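Local atomic coordinates of enoyl-[acyl-carrier-protein] reductase [FMN] (Thermotoga maritima, PDB entry 5GVH), a protein that probably catalyses the NADH-dependent reduction of enoyl-[acyl-carrier-protein], using a bound flavin mononucleotide as its redox cofactor. Residues V34-G39 with Q62-P67; G193-A198 with K291-D296; A198-D203 with D285-V290. All blocks are in the same frame, centred on the assembly; numbering follows the deposited sequence.

Contact 1: residues V34-G39 with Q62-P67; sequences VSEAGG and QKTDKP
S35 and T64 make the two short hydrogen bonds between the end of helix 28-36 and the loop 62-67. S35 OG donates to P67 O at 2.7 Å, in the carbonyl plane. T64 OG1 lies anti to the backbone N (chi1 179°) and donates a hydrogen bond to E36 OE2 at 2.8 Å, reaching the carboxylate on its anti side, 20° out of plane. The same hydroxyl accepts from K66 N at 3.1 Å, an ST turn. A valine in place of T64 would probably leave E36 OE2 to a more distant partner and the ST turn without its acceptor. That partner is K66, whose bent chain crosses E36 at about a right angle to make a salt bridge, its hydrogen bond weak, K66 NZ to E36 OE2 at 3.4 Å. Van der Waals contact is light: S35 CB meets T64 CG2 and K66 CB, each at 4.2 Å, and K66 CG lies 3.7 Å from S35 O. Beyond E36 the helix ends in a Schellman motif at G38. S35 OG is also hydrogen-bonded to G41 N, and T64 packs on A32, so the contact joins helix 28-36 to the lead-in of strand 69-72, next to strand 42-44 in the barrel sheet.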
# COMPACT_ATOMS: atom_id res chain seq x y z
N VAL A 34 -11.27 -23.51 -4.97
CA VAL A 34 -9.92 -22.94 -5.05
C VAL A 34 -8.87 -24.05 -5.05
O VAL A 34 -7.88 -23.98 -5.79
CB VAL A 34 -9.69 -21.94 -3.90
CG1 VAL A 34 -8.22 -21.53 -3.84
CG2 VAL A 34 -10.59 -20.72 -4.08
N SER A 35 -9.07 -25.07 -4.21
CA SER A 35 -8.11 -26.17 -4.15
C SER A 35 -8.18 -27.02 -5.42
O SER A 35 -7.14 -27.47 -5.92
CB SER A 35 -8.36 -27.03 -2.91
OG SER A 35 -8.01 -26.34 -1.72
N GLU A 36 -9.38 -27.24 -5.96
CA GLU A 36 -9.48 -28.01 -7.19
C GLU A 36 -8.79 -27.30 -8.34
O GLU A 36 -8.21 -27.95 -9.22
CB GLU A 36 -10.95 -28.28 -7.53
CG GLU A 36 -11.48 -29.62 -7.00
CD GLU A 36 -10.68 -30.81 -7.51
OE1 GLU A 36 -10.95 -31.30 -8.63
OE2 GLU A 36 -9.74 -31.23 -6.80
N ALA A 37 -8.80 -25.97 -8.34
CA ALA A 37 -8.17 -25.17 -9.39
C ALA A 37 -6.66 -25.03 -9.22
O ALA A 37 -6.05 -24.29 -10.00
CB ALA A 37 -8.82 -23.79 -9.46
N GLY A 38 -6.05 -25.69 -8.24
CA GLY A 38 -4.61 -25.67 -8.07
C GLY A 38 -4.09 -24.71 -7.01
O GLY A 38 -2.92 -24.80 -6.63
N GLY A 39 -4.93 -23.79 -6.53
CA GLY A 39 -4.58 -22.96 -5.40
C GLY A 39 -4.85 -23.66 -4.08
O GLY A 39 -5.03 -24.89 -4.02
N GLN A 62 -15.12 -34.15 0.78
CA GLN A 62 -16.05 -34.71 -0.20
C GLN A 62 -15.91 -34.05 -1.57
O GLN A 62 -16.33 -34.64 -2.57
CB GLN A 62 -17.50 -34.55 0.27
CG GLN A 62 -17.69 -34.87 1.74
CD GLN A 62 -17.97 -36.34 2.01
OE1 GLN A 62 -18.72 -36.98 1.27
NE2 GLN A 62 -17.34 -36.88 3.05
N LYS A 63 -15.34 -32.85 -1.64
CA LYS A 63 -15.33 -32.10 -2.88
C LYS A 63 -13.95 -32.00 -3.52
O LYS A 63 -13.86 -31.60 -4.68
CB LYS A 63 -15.88 -30.69 -2.64
CG LYS A 63 -17.24 -30.69 -1.94
CD LYS A 63 -17.54 -29.30 -1.39
CE LYS A 63 -19.00 -29.09 -1.08
NZ LYS A 63 -19.82 -29.07 -2.32
N THR A 64 -12.89 -32.37 -2.80
CA THR A 64 -11.55 -32.32 -3.36
C THR A 64 -10.62 -33.14 -2.47
O THR A 64 -10.83 -33.23 -1.26
CB THR A 64 -11.04 -30.88 -3.48
OG1 THR A 64 -9.71 -30.89 -4.02
CG2 THR A 64 -11.02 -30.19 -2.12
N ASP A 65 -9.60 -33.72 -3.10
CA ASP A 65 -8.54 -34.41 -2.38
C ASP A 65 -7.26 -33.59 -2.31
O ASP A 65 -6.27 -34.06 -1.72
CB ASP A 65 -8.26 -35.77 -3.03
CG ASP A 65 -9.53 -36.55 -3.29
OD1 ASP A 65 -10.16 -36.98 -2.30
OD2 ASP A 65 -9.89 -36.73 -4.47
N LYS A 66 -7.26 -32.39 -2.87
CA LYS A 66 -6.09 -31.52 -2.91
C LYS A 66 -5.89 -30.84 -1.55
O LYS A 66 -6.81 -30.78 -0.73
CB LYS A 66 -6.27 -30.47 -4.01
CG LYS A 66 -6.59 -31.04 -5.38
CD LYS A 66 -5.38 -30.99 -6.30
CE LYS A 66 -5.72 -31.51 -7.69
NZ LYS A 66 -6.79 -30.70 -8.34
N PRO A 67 -4.69 -30.31 -1.29
CA PRO A 67 -4.46 -29.63 -0.01
C PRO A 67 -5.41 -28.46 0.21
O PRO A 67 -5.96 -27.88 -0.73
CB PRO A 67 -3.00 -29.16 -0.11
CG PRO A 67 -2.38 -30.13 -1.05
CD PRO A 67 -3.44 -30.43 -2.07

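Contact 2: residues G193-A198 with K291-D296; sequences GTRFVA and KQIIED. With FMN (flavin mononucleotide), chain C.
F196 CA and I293 CA stand 8.2 Å apart where the short helix 194-197 meets the beginning of helix 290-310. This is the phosphate-binding corner of a flavin-binding TIM barrel, the short helix following on strand 190-192. I293 does most of the touching. Its CG2 sits 3.7 Å from R195 CG and, less closely, beside F196 CE2, while its CD1 lies over one face of the R195 guanidinium. R195 starts with CG anti to the backbone N (chi1 170°), then bends twice, and the chain curls back until NH2 bonds A198 O at 2.8 Å. NH2 probably also bonds E286 O, whereas NE is buried with no partner in the model. F196 CZ meets I294 CG1 at 4.2 Å, the isoleucine coming at the edge of the ring; other neighbours of F196 include I17 and M19 of strand 17-19. R195 and F196 thus pack against the last helix, while G193 and T194, at the start of the short one, bind the FMN phosphate. A CB on G193 would collide with FMN O4'. T194 N and OG1 both donate to FMN O3P, and G193 N points almost straight at FMN O2P, 2.9 Å away with an N-H...O angle of 172°.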
# COMPACT_ATOMS: atom_id res chain seq x y z
N GLY A 193 -8.71 -12.29 -0.81
CA GLY A 193 -10.00 -12.50 -0.20
C GLY A 193 -11.12 -11.93 -1.05
O GLY A 193 -11.96 -12.69 -1.54
N THR A 194 -11.10 -10.61 -1.24
CA THR A 194 -12.16 -9.93 -1.99
C THR A 194 -12.28 -10.48 -3.41
O THR A 194 -13.39 -10.64 -3.92
CB THR A 194 -11.92 -8.41 -2.02
OG1 THR A 194 -11.76 -7.91 -0.68
CG2 THR A 194 -13.10 -7.67 -2.68
N ARG A 195 -11.15 -10.75 -4.08
CA ARG A 195 -11.20 -11.33 -5.42
C ARG A 195 -11.92 -12.69 -5.44
O ARG A 195 -12.57 -13.03 -6.43
CB ARG A 195 -9.78 -11.45 -5.98
CG ARG A 195 -9.64 -12.24 -7.28
CD ARG A 195 -10.23 -11.53 -8.49
NE ARG A 195 -11.68 -11.61 -8.54
CZ ARG A 195 -12.42 -11.23 -9.58
NH1 ARG A 195 -11.83 -10.75 -10.67
NH2 ARG A 195 -13.74 -11.34 -9.54
N PHE A 196 -11.81 -13.47 -4.37
CA PHE A 196 -12.46 -14.78 -4.34
C PHE A 196 -13.89 -14.74 -3.81
O PHE A 196 -14.63 -15.70 -4.02
CB PHE A 196 -11.64 -15.77 -3.51
CG PHE A 196 -10.47 -16.40 -4.26
CD1 PHE A 196 -9.23 -16.55 -3.63
CD2 PHE A 196 -10.61 -16.85 -5.56
CE1 PHE A 196 -8.16 -17.14 -4.30
CE2 PHE A 196 -9.54 -17.43 -6.24
CZ PHE A 196 -8.31 -17.57 -5.60
N VAL A 197 -14.29 -13.67 -3.13
CA VAL A 197 -15.71 -13.48 -2.84
C VAL A 197 -16.47 -13.19 -4.13
O VAL A 197 -17.62 -13.60 -4.31
CB VAL A 197 -15.90 -12.36 -1.80
CG1 VAL A 197 -17.39 -12.13 -1.50
CG2 VAL A 197 -15.13 -12.68 -0.52
N ALA A 198 -15.83 -12.47 -5.06
CA ALA A 198 -16.44 -12.07 -6.33
C ALA A 198 -16.29 -13.18 -7.38
O ALA A 198 -15.82 -12.97 -8.50
CB ALA A 198 -15.84 -10.76 -6.82
N LYS A 291 -11.69 -21.03 -11.15
CA LYS A 291 -10.59 -21.51 -11.98
C LYS A 291 -10.18 -20.46 -13.01
O LYS A 291 -9.00 -20.30 -13.32
CB LYS A 291 -10.94 -22.82 -12.67
CG LYS A 291 -9.79 -23.34 -13.54
CD LYS A 291 -9.90 -24.83 -13.82
CE LYS A 291 -10.45 -25.07 -15.21
NZ LYS A 291 -9.62 -24.43 -16.28
N GLN A 292 -11.16 -19.74 -13.56
CA GLN A 292 -10.86 -18.69 -14.53
C GLN A 292 -10.05 -17.57 -13.89
O GLN A 292 -9.12 -17.04 -14.50
CB GLN A 292 -12.16 -18.16 -15.13
CG GLN A 292 -12.03 -16.81 -15.78
CD GLN A 292 -13.03 -16.62 -16.89
OE1 GLN A 292 -12.97 -17.32 -17.91
NE2 GLN A 292 -13.97 -15.69 -16.71
N ILE A 293 -10.40 -17.21 -12.66
CA ILE A 293 -9.65 -16.20 -11.91
C ILE A 293 -8.18 -16.59 -11.82
O ILE A 293 -7.28 -15.79 -12.11
CB ILE A 293 -10.27 -16.01 -10.52
CG1 ILE A 293 -11.71 -15.50 -10.64
CG2 ILE A 293 -9.43 -15.06 -9.69
CD1 ILE A 293 -12.43 -15.40 -9.32
N ILE A 294 -7.91 -17.83 -11.43
CA ILE A 294 -6.54 -18.27 -11.20
C ILE A 294 -5.75 -18.29 -12.51
O ILE A 294 -4.57 -17.91 -12.55
CB ILE A 294 -6.53 -19.64 -10.50
CG1 ILE A 294 -7.07 -19.49 -9.08
CG2 ILE A 294 -5.14 -20.27 -10.53
CD1 ILE A 294 -6.90 -20.71 -8.24
N GLU A 295 -6.38 -18.75 -13.59
CA GLU A 295 -5.64 -18.83 -14.85
C GLU A 295 -5.44 -17.46 -15.47
O GLU A 295 -4.38 -17.21 -16.06
CB GLU A 295 -6.33 -19.77 -15.83
CG GLU A 295 -6.53 -21.16 -15.28
CD GLU A 295 -7.51 -21.97 -16.10
OE1 GLU A 295 -8.49 -21.37 -16.60
OE2 GLU A 295 -7.30 -23.19 -16.24
N ASP A 296 -6.43 -16.57 -15.35
CA ASP A 296 -6.26 -15.19 -15.81
C ASP A 296 -5.11 -14.52 -15.07
O ASP A 296 -4.25 -13.87 -15.67
CB ASP A 296 -7.55 -14.39 -15.62
CG ASP A 296 -8.62 -14.76 -16.62
OD1 ASP A 296 -8.34 -15.59 -17.51
OD2 ASP A 296 -9.72 -14.18 -16.54
N1 FMN C . -8.71 -12.83 7.82
C2 FMN C . -8.55 -13.61 8.96
O2 FMN C . -7.44 -13.89 9.41
N3 FMN C . -9.65 -14.10 9.60
C4 FMN C . -10.92 -13.82 9.14
O4 FMN C . -11.89 -14.27 9.75
C4A FMN C . -11.08 -13.03 8.00
N5 FMN C . -12.35 -12.75 7.53
C5A FMN C . -12.51 -11.99 6.39
C6 FMN C . -13.80 -11.73 5.93
C7 FMN C . -13.99 -10.97 4.79
C7M FMN C . -15.39 -10.70 4.32
C8 FMN C . -12.89 -10.46 4.10
C8M FMN C . -13.09 -9.62 2.87
C9 FMN C . -11.60 -10.72 4.57
C9A FMN C . -11.40 -11.49 5.72
N10 FMN C . -10.12 -11.77 6.19
C10 FMN C . -9.96 -12.53 7.34
C1' FMN C . -8.92 -11.24 5.46
C2' FMN C . -8.55 -12.19 4.32
O2' FMN C . -8.11 -13.41 4.86
C3' FMN C . -7.43 -11.65 3.45
O3' FMN C . -6.24 -11.67 4.19
C4' FMN C . -7.74 -10.25 2.91
O4' FMN C . -9.01 -10.29 2.31
C5' FMN C . -6.75 -9.83 1.83
O5' FMN C . -7.15 -8.59 1.27
P FMN C . -7.95 -8.45 -0.13
O1P FMN C . -7.56 -7.12 -0.76
O2P FMN C . -7.64 -9.58 -1.08
O3P FMN C . -9.43 -8.39 0.17

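Contact 3: residues A198-D203 with D285-V290; sequences ASVESD and DEIKPV
E201 sets off with CG anti to its carbonyl carbon (chi1 -69°) and folds at chi2 (82°), a bend that lays its carboxylate against the backbone N of V290. Both oxygens share that N-H: V290 N is 2.9 Å from E201 OE1, which it meets from above the carboxylate plane, and 3.2 Å from E201 OE2, on the syn side but still tilted out of plane. V290 opens helix 290-310, with P289 at the N-cap position, so the negative group lies at the positive end of a helix, which probably favours its charged form. The flank of the same carboxylate rests on the proline, P289 CB being 3.6 Å from E201 OE2.

E201 sits within a type I turn from S199 to S202, with S202 N bonded to S199 O. K209 NZ takes both S199 O and S202 O from outside. Backbone contacts tie the start of the turn to the other segment: V200 N donates to K288 O at 3.2 Å, from above the carbonyl plane, and S199 CA makes a CH...O contact with the same oxygen.

The V200 methyls divide the apolar work. CG1 meets I287 CG2 at 3.7 Å, while CG2 lies alongside the proline, 3.8 Å from P289 CB. Farther back, I287 CD1 reaches A198 CB at 4.1 Å. S199 OG bonds F196 O and brushes V290 CG2 at 3.7 Å. K288 NZ forms a salt bridge with D296.

Two loops of the TIM barrel are joined here: the one leaving the short phosphate-binding helix 194-197, and the one leading into the final helix 290-310, whose first N-H is held by an acidic side chain.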
# COMPACT_ATOMS: atom_id res chain seq x y z
N ALA A 198 -15.83 -12.47 -5.06
CA ALA A 198 -16.44 -12.07 -6.33
C ALA A 198 -16.29 -13.18 -7.38
O ALA A 198 -15.82 -12.97 -8.50
CB ALA A 198 -15.84 -10.76 -6.82
N SER A 199 -16.69 -14.38 -6.98
CA SER A 199 -16.62 -15.56 -7.84
C SER A 199 -17.98 -16.24 -7.84
O SER A 199 -18.74 -16.12 -6.87
CB SER A 199 -15.55 -16.54 -7.38
OG SER A 199 -15.86 -17.03 -6.09
N VAL A 200 -18.27 -16.98 -8.91
CA VAL A 200 -19.59 -17.60 -9.02
C VAL A 200 -19.74 -18.75 -8.02
O VAL A 200 -20.84 -19.00 -7.53
CB VAL A 200 -19.89 -18.07 -10.46
CG1 VAL A 200 -19.95 -16.88 -11.41
CG2 VAL A 200 -18.86 -19.07 -10.92
N GLU A 201 -18.64 -19.43 -7.68
CA GLU A 201 -18.69 -20.49 -6.67
C GLU A 201 -19.01 -19.96 -5.27
O GLU A 201 -19.42 -20.75 -4.41
CB GLU A 201 -17.35 -21.23 -6.62
CG GLU A 201 -17.03 -22.08 -7.84
CD GLU A 201 -16.45 -21.28 -8.98
OE1 GLU A 201 -16.46 -20.03 -8.90
OE2 GLU A 201 -15.98 -21.92 -9.96
N SER A 202 -18.83 -18.67 -5.03
CA SER A 202 -19.19 -18.06 -3.75
C SER A 202 -20.69 -18.10 -3.52
O SER A 202 -21.48 -17.95 -4.45
CB SER A 202 -18.71 -16.60 -3.71
OG SER A 202 -18.96 -16.01 -2.44
N ASP A 203 -21.08 -18.25 -2.26
CA ASP A 203 -22.50 -18.26 -1.92
C ASP A 203 -22.91 -17.06 -1.09
O ASP A 203 -23.99 -17.08 -0.49
CB ASP A 203 -22.85 -19.57 -1.20
CG ASP A 203 -21.92 -19.88 -0.06
OD1 ASP A 203 -21.60 -18.95 0.70
OD2 ASP A 203 -21.49 -21.06 0.06
N ASP A 285 -14.22 -6.10 -11.52
CA ASP A 285 -15.26 -5.58 -12.40
C ASP A 285 -16.29 -6.61 -12.83
O ASP A 285 -17.35 -6.21 -13.33
CB ASP A 285 -14.62 -4.98 -13.66
CG ASP A 285 -13.88 -3.70 -13.37
OD1 ASP A 285 -14.48 -2.83 -12.71
OD2 ASP A 285 -12.70 -3.58 -13.77
N GLU A 286 -16.03 -7.90 -12.64
CA GLU A 286 -17.00 -8.92 -13.02
C GLU A 286 -16.86 -10.10 -12.08
O GLU A 286 -15.85 -10.26 -11.39
CB GLU A 286 -16.82 -9.35 -14.47
CG GLU A 286 -15.56 -10.18 -14.72
CD GLU A 286 -14.45 -9.43 -15.45
OE1 GLU A 286 -13.47 -10.10 -15.86
OE2 GLU A 286 -14.54 -8.19 -15.59
N ILE A 287 -17.91 -10.93 -12.05
CA ILE A 287 -17.90 -12.19 -11.32
C ILE A 287 -17.38 -13.27 -12.26
O ILE A 287 -17.92 -13.46 -13.36
CB ILE A 287 -19.31 -12.54 -10.81
CG1 ILE A 287 -19.97 -11.31 -10.22
CG2 ILE A 287 -19.24 -13.64 -9.77
CD1 ILE A 287 -19.31 -10.83 -8.95
N LYS A 288 -16.34 -13.98 -11.83
CA LYS A 288 -15.71 -15.02 -12.64
C LYS A 288 -15.66 -16.32 -11.85
O LYS A 288 -15.63 -16.30 -10.62
CB LYS A 288 -14.29 -14.60 -13.05
CG LYS A 288 -14.23 -13.22 -13.70
CD LYS A 288 -12.91 -12.51 -13.44
CE LYS A 288 -11.73 -13.26 -14.05
NZ LYS A 288 -11.83 -13.35 -15.54
N PRO A 289 -15.66 -17.47 -12.53
CA PRO A 289 -15.46 -18.74 -11.82
C PRO A 289 -14.05 -18.82 -11.27
O PRO A 289 -13.11 -18.24 -11.82
CB PRO A 289 -15.70 -19.80 -12.90
CG PRO A 289 -15.52 -19.09 -14.18
CD PRO A 289 -15.99 -17.69 -13.95
N VAL A 290 -13.90 -19.56 -10.17
CA VAL A 290 -12.63 -19.55 -9.44
C VAL A 290 -11.48 -20.00 -10.34
O VAL A 290 -10.40 -19.41 -10.31
CB VAL A 290 -12.74 -20.40 -8.17
CG1 VAL A 290 -11.36 -20.80 -7.67
CG2 VAL A 290 -13.47 -19.61 -7.09

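Contact 1 closes early in the chain, before the other two open. Contact 3 falls within the span bridged by contact 2, sharing A198 with it, and their centres are about 7 Å apart. Contact 1 lies about 14 Å from contact 2 and about 17 Å from contact 3, centre to centre. Helix 290-310 links all three: V290 packs on V34, and K291 and I294 on A37. The final helix therefore packs against both helix 28-36, which runs between the first two strands of the barrel, and helix 194-197, which follows the last; these two also touch through V34 and F196, so the packing connects the two ends of the barrel.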